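Local coordinates for pheromome Binding Protein (PDB 6VQ5) that probably binds odorants, pheromones among them, and carries them as a soluble transport protein of a moth, at residues Val15-Ile29 against Asp47-Leu59. Numbering follows the deposited sequence.
Sequences VLEECKKELNLSESI and DVGCAIVCMSKKL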
loop_
_atom_site.group_PDB
_atom_site.type_symbol
_atom_site.label_atom_id
_atom_site.label_comp_id
_atom_site.label_asym_id
_atom_site.label_seq_id
_atom_site.Cartn_x
_atom_site.Cartn_y
_atom_site.Cartn_z
ATOM N N VAL A 15 5.185 8.402 8.895
ATOM C CA VAL A 15 3.954 7.582 9.044
ATOM C C VAL A 15 4.367 6.135 9.348
ATOM O O VAL A 15 3.714 5.524 10.224
ATOM C CB VAL A 15 3.067 7.752 7.798
ATOM C CG1 VAL A 15 2.235 6.529 7.487
ATOM C CG2 VAL A 15 2.178 8.966 7.949
ATOM N N LEU A 16 5.431 5.634 8.712
ATOM C CA LEU A 16 6.006 4.288 9.003
ATOM C C LEU A 16 6.477 4.218 10.467
ATOM O O LEU A 16 6.113 3.246 11.156
ATOM C CB LEU A 16 7.163 3.978 8.042
ATOM C CG LEU A 16 7.835 2.615 8.231
ATOM C CD1 LEU A 16 6.801 1.507 8.350
ATOM C CD2 LEU A 16 8.795 2.290 7.096
ATOM N N GLU A 17 7.278 5.197 10.907
ATOM C CA GLU A 17 7.842 5.284 12.281
ATOM C C GLU A 17 6.711 5.371 13.303
ATOM O O GLU A 17 6.831 4.736 14.367
ATOM C CB GLU A 17 8.774 6.484 12.408
ATOM C CG GLU A 17 10.147 6.256 11.803
ATOM C CD GLU A 17 10.856 4.985 12.238
ATOM O OE1 GLU A 17 11.203 4.864 13.407
ATOM O OE2 GLU A 17 11.039 4.105 11.409
ATOM N N GLU A 18 5.671 6.150 13.018
ATOM C CA GLU A 18 4.516 6.277 13.942
ATOM C C GLU A 18 3.882 4.898 14.073
ATOM O O GLU A 18 3.757 4.424 15.213
ATOM C CB GLU A 18 3.499 7.311 13.455
ATOM C CG GLU A 18 3.933 8.738 13.705
ATOM C CD GLU A 18 2.907 9.774 13.291
ATOM O OE1 GLU A 18 1.911 9.408 12.646
ATOM O OE2 GLU A 18 3.078 10.952 13.666
ATOM N N CYS A 19 3.552 4.273 12.942
ATOM C CA CYS A 19 2.872 2.958 12.887
ATOM C C CYS A 19 3.710 1.904 13.599
ATOM O O CYS A 19 3.109 1.019 14.243
ATOM C CB CYS A 19 2.576 2.579 11.447
ATOM S SG CYS A 19 1.249 3.617 10.785
ATOM N N LYS A 20 5.038 2.015 13.507
ATOM C CA LYS A 20 5.987 1.037 14.106
ATOM C C LYS A 20 5.787 1.080 15.630
ATOM O O LYS A 20 5.681 0.017 16.258
ATOM C CB LYS A 20 7.424 1.321 13.642
ATOM C CG LYS A 20 8.356 0.120 13.626
ATOM C CD LYS A 20 9.832 0.454 13.812
ATOM C CE LYS A 20 10.361 1.470 12.820
ATOM N NZ LYS A 20 11.809 1.737 13.015
ATOM N N LYS A 21 5.691 2.275 16.202
ATOM C CA LYS A 21 5.529 2.476 17.676
ATOM C C LYS A 21 4.109 2.063 18.152
ATOM O O LYS A 21 3.999 1.224 19.104
ATOM C CB LYS A 21 5.775 3.936 18.046
ATOM C CG LYS A 21 7.233 4.373 18.055
ATOM C CD LYS A 21 7.388 5.785 18.605
ATOM C CE LYS A 21 8.659 6.467 18.144
ATOM N NZ LYS A 21 8.931 7.703 18.929
ATOM N N GLU A 22 3.074 2.580 17.483
ATOM C CA GLU A 22 1.648 2.230 17.728
ATOM C C GLU A 22 1.423 0.710 17.726
ATOM O O GLU A 22 0.697 0.256 18.628
ATOM C CB GLU A 22 0.744 2.876 16.679
ATOM C CG GLU A 22 0.782 4.384 16.721
ATOM C CD GLU A 22 -0.329 5.056 15.936
ATOM O OE1 GLU A 22 -1.134 4.330 15.299
ATOM O OE2 GLU A 22 -0.381 6.307 15.959
ATOM N N LEU A 23 1.985 -0.038 16.756
ATOM C CA LEU A 23 1.699 -1.485 16.532
ATOM C C LEU A 23 2.800 -2.370 17.125
ATOM O O LEU A 23 2.636 -3.592 17.083
ATOM C CB LEU A 23 1.560 -1.742 15.032
ATOM C CG LEU A 23 0.323 -1.144 14.367
ATOM C CD1 LEU A 23 0.379 -1.324 12.856
ATOM C CD2 LEU A 23 -0.927 -1.797 14.907
ATOM N N ASN A 24 3.881 -1.776 17.626
ATOM C CA ASN A 24 4.997 -2.480 18.318
ATOM C C ASN A 24 5.677 -3.473 17.367
ATOM O O ASN A 24 5.921 -4.629 17.778
ATOM C CB ASN A 24 4.536 -3.190 19.591
ATOM C CG ASN A 24 5.664 -3.291 20.597
ATOM O OD1 ASN A 24 6.221 -2.268 20.985
ATOM N ND2 ASN A 24 6.024 -4.500 21.010
ATOM N N LEU A 25 6.008 -3.009 16.157
ATOM C CA LEU A 25 6.665 -3.800 15.094
ATOM C C LEU A 25 8.179 -3.780 15.307
ATOM O O LEU A 25 8.687 -2.745 15.760
ATOM C CB LEU A 25 6.277 -3.185 13.749
ATOM C CG LEU A 25 4.777 -3.140 13.426
ATOM C CD1 LEU A 25 4.544 -2.507 12.056
ATOM C CD2 LEU A 25 4.146 -4.534 13.475
ATOM N N SER A 26 8.864 -4.882 14.990
ATOM C CA SER A 26 10.349 -5.000 14.922
ATOM C C SER A 26 10.907 -4.087 13.823
ATOM O O SER A 26 10.106 -3.593 13.002
ATOM C CB SER A 26 10.785 -6.427 14.639
ATOM O OG SER A 26 9.710 -7.346 14.783
ATOM N N GLU A 27 12.234 -3.960 13.761
ATOM C CA GLU A 27 12.950 -3.281 12.650
ATOM C C GLU A 27 12.715 -4.069 11.352
ATOM O O GLU A 27 12.777 -3.471 10.275
ATOM C CB GLU A 27 14.438 -3.108 12.967
ATOM C CG GLU A 27 14.732 -2.067 14.042
ATOM C CD GLU A 27 13.975 -0.737 14.020
ATOM O OE1 GLU A 27 12.756 -0.718 14.367
ATOM O OE2 GLU A 27 14.608 0.303 13.688
ATOM N N SER A 28 12.384 -5.352 11.446
ATOM C CA SER A 28 12.161 -6.217 10.265
ATOM C C SER A 28 11.078 -5.622 9.338
ATOM O O SER A 28 11.163 -5.892 8.119
ATOM C CB SER A 28 11.907 -7.638 10.671
ATOM O OG SER A 28 10.643 -7.766 11.300
ATOM N N ILE A 29 10.128 -4.819 9.830
ATOM C CA ILE A 29 9.050 -4.237 8.971
ATOM C C ILE A 29 9.709 -3.474 7.806
ATOM O O ILE A 29 9.113 -3.376 6.706
ATOM C CB ILE A 29 8.074 -3.358 9.795
ATOM C CG1 ILE A 29 6.856 -2.896 8.988
ATOM C CG2 ILE A 29 8.772 -2.145 10.395
ATOM C CD1 ILE A 29 6.123 -3.988 8.263
ATOM N N ASP A 47 1.018 -8.903 9.929
ATOM C CA ASP A 47 1.476 -7.637 10.561
ATOM C C ASP A 47 1.883 -6.633 9.482
ATOM O O ASP A 47 1.684 -5.439 9.711
ATOM C CB ASP A 47 2.625 -7.869 11.548
ATOM C CG ASP A 47 2.217 -8.607 12.815
ATOM O OD1 ASP A 47 1.009 -8.548 13.173
ATOM O OD2 ASP A 47 3.109 -9.236 13.425
ATOM N N VAL A 48 2.444 -7.083 8.354
ATOM C CA VAL A 48 2.819 -6.166 7.239
ATOM C C VAL A 48 1.525 -5.540 6.719
ATOM O O VAL A 48 1.530 -4.332 6.381
ATOM C CB VAL A 48 3.610 -6.867 6.118
ATOM C CG1 VAL A 48 3.925 -5.926 4.956
ATOM C CG2 VAL A 48 4.888 -7.487 6.650
ATOM N N GLY A 49 0.458 -6.329 6.664
ATOM C CA GLY A 49 -0.896 -5.831 6.353
ATOM C C GLY A 49 -1.339 -4.770 7.344
ATOM O O GLY A 49 -1.792 -3.718 6.898
ATOM N N CYS A 50 -1.209 -5.025 8.645
ATOM C CA CYS A 50 -1.616 -4.080 9.722
ATOM C C CYS A 50 -0.797 -2.774 9.580
ATOM O O CYS A 50 -1.383 -1.681 9.692
ATOM C CB CYS A 50 -1.513 -4.740 11.099
ATOM S SG CYS A 50 -2.545 -6.230 11.336
ATOM N N ALA A 51 0.492 -2.857 9.271
ATOM C CA ALA A 51 1.358 -1.679 9.032
ATOM C C ALA A 51 0.780 -0.820 7.898
ATOM O O ALA A 51 0.789 0.429 8.011
ATOM C CB ALA A 51 2.768 -2.121 8.730
ATOM N N ILE A 52 0.275 -1.456 6.843
ATOM C CA ILE A 52 -0.186 -0.767 5.597
ATOM C C ILE A 52 -1.555 -0.124 5.860
ATOM O O ILE A 52 -1.803 0.993 5.349
ATOM C CB ILE A 52 -0.200 -1.741 4.402
ATOM C CG1 ILE A 52 1.218 -2.158 4.009
ATOM C CG2 ILE A 52 -0.926 -1.124 3.224
ATOM C CD1 ILE A 52 1.291 -3.437 3.218
ATOM N N VAL A 53 -2.404 -0.788 6.645
ATOM C CA VAL A 53 -3.688 -0.195 7.123
ATOM C C VAL A 53 -3.350 1.060 7.931
ATOM O O VAL A 53 -3.857 2.133 7.579
ATOM C CB VAL A 53 -4.517 -1.205 7.937
ATOM C CG1 VAL A 53 -5.697 -0.556 8.644
ATOM C CG2 VAL A 53 -4.982 -2.338 7.040
ATOM N N CYS A 54 -2.499 0.915 8.948
ATOM C CA CYS A 54 -2.065 2.017 9.848
ATOM C C CYS A 54 -1.559 3.204 9.019
ATOM O O CYS A 54 -1.991 4.339 9.289
ATOM C CB CYS A 54 -0.980 1.572 10.820
ATOM S SG CYS A 54 -0.380 2.951 11.828
ATOM N N MET A 55 -0.672 2.950 8.059
ATOM C CA MET A 55 -0.044 4.022 7.248
ATOM C C MET A 55 -1.112 4.647 6.348
ATOM O O MET A 55 -1.124 5.889 6.234
ATOM C CB MET A 55 1.128 3.504 6.407
ATOM C CG MET A 55 2.355 3.107 7.223
ATOM S SD MET A 55 3.599 2.251 6.187
ATOM C CE MET A 55 4.032 3.579 5.064
ATOM N N SER A 56 -1.985 3.818 5.770
ATOM C CA SER A 56 -3.066 4.236 4.834
ATOM C C SER A 56 -4.015 5.218 5.540
ATOM O O SER A 56 -4.276 6.301 4.987
ATOM C CB SER A 56 -3.794 3.028 4.258
ATOM O OG SER A 56 -2.938 2.267 3.406
ATOM N N LYS A 57 -4.458 4.881 6.751
ATOM C CA LYS A 57 -5.316 5.748 7.601
ATOM C C LYS A 57 -4.633 7.099 7.848
ATOM O O LYS A 57 -5.278 8.139 7.624
ATOM C CB LYS A 57 -5.622 5.041 8.923
ATOM C CG LYS A 57 -6.738 4.014 8.828
ATOM C CD LYS A 57 -6.806 3.067 10.002
ATOM C CE LYS A 57 -8.083 2.252 10.002
ATOM N NZ LYS A 57 -8.120 1.290 11.128
ATOM N N LYS A 58 -3.377 7.082 8.293
ATOM C CA LYS A 58 -2.598 8.302 8.623
ATOM C C LYS A 58 -2.387 9.166 7.378
ATOM O O LYS A 58 -2.259 10.390 7.550
ATOM C CB LYS A 58 -1.256 7.931 9.248
ATOM C CG LYS A 58 -1.345 7.425 10.680
ATOM C CD LYS A 58 0.004 7.061 11.254
ATOM C CE LYS A 58 -0.072 6.612 12.696
ATOM N NZ LYS A 58 -0.501 7.707 13.585
ATOM N N LEU A 59 -2.350 8.580 6.179
ATOM C CA LEU A 59 -2.252 9.355 4.912
ATOM C C LEU A 59 -3.652 9.604 4.344
ATOM O O LEU A 59 -3.733 10.142 3.231
ATOM C CB LEU A 59 -1.371 8.599 3.914
ATOM C CG LEU A 59 0.072 8.366 4.365
ATOM C CD1 LEU A 59 0.805 7.476 3.377
ATOM C CD2 LEU A 59 0.805 9.689 4.548
#
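K58, V15 and M55 give up the most surface where helix 15-23 lies across helix 47-58, the two axes 9.1 Å apart at an angle of 125°. The K58 chain runs extended over the groove between V15, E18, C19 and E22, as a knob in their hole, and its methylenes pass V15 CG2 and the sulfur of C19. A bend at the last torsion, chi4 -66°, brings the ammonium between two carboxylates one helical turn apart. NZ donates to E22 OE2 at 2.8 Å and to E18 OE1 at 3.1 Å, in each case from above the carboxylate plane, so one ammonium group joins both carboxylates in a salt-bridge network. Shortened to an alanine, this position would probably leave the E18 and E22 carboxylates without the positive charge they share and strip the C19 sulfur of the methylene cover over it. The two methyls of V15 divide their contacts: CG1 lies against M55 CA and CB, while CG2 meets L59 CD2 at 3.7 Å. M55, whose side chain also touches F12, has its SD against L16 CD1, and L16 packs in turn on I30 and L33 of helix 28-37. Between these groups C19 sits among A51, C54, M55 and K58, and its SG is bonded covalently to C54 SG at 2.0 Å with a torsion of -88° about the sulfurs. Beyond the Schellman motif at N24 the chain turns back toward the start of helix 47-58, and L25 CD1 and I29 CD1 converge on the methyl of A51, 3.8 Å and 3.9 Å from its CB. C50, one turn before C54, is linked to C108, tying helix 107-121 to the same helix. Helices stapled by interlocked disulfides in this way are the hallmark of the all-helical insect pheromone-binding protein fold.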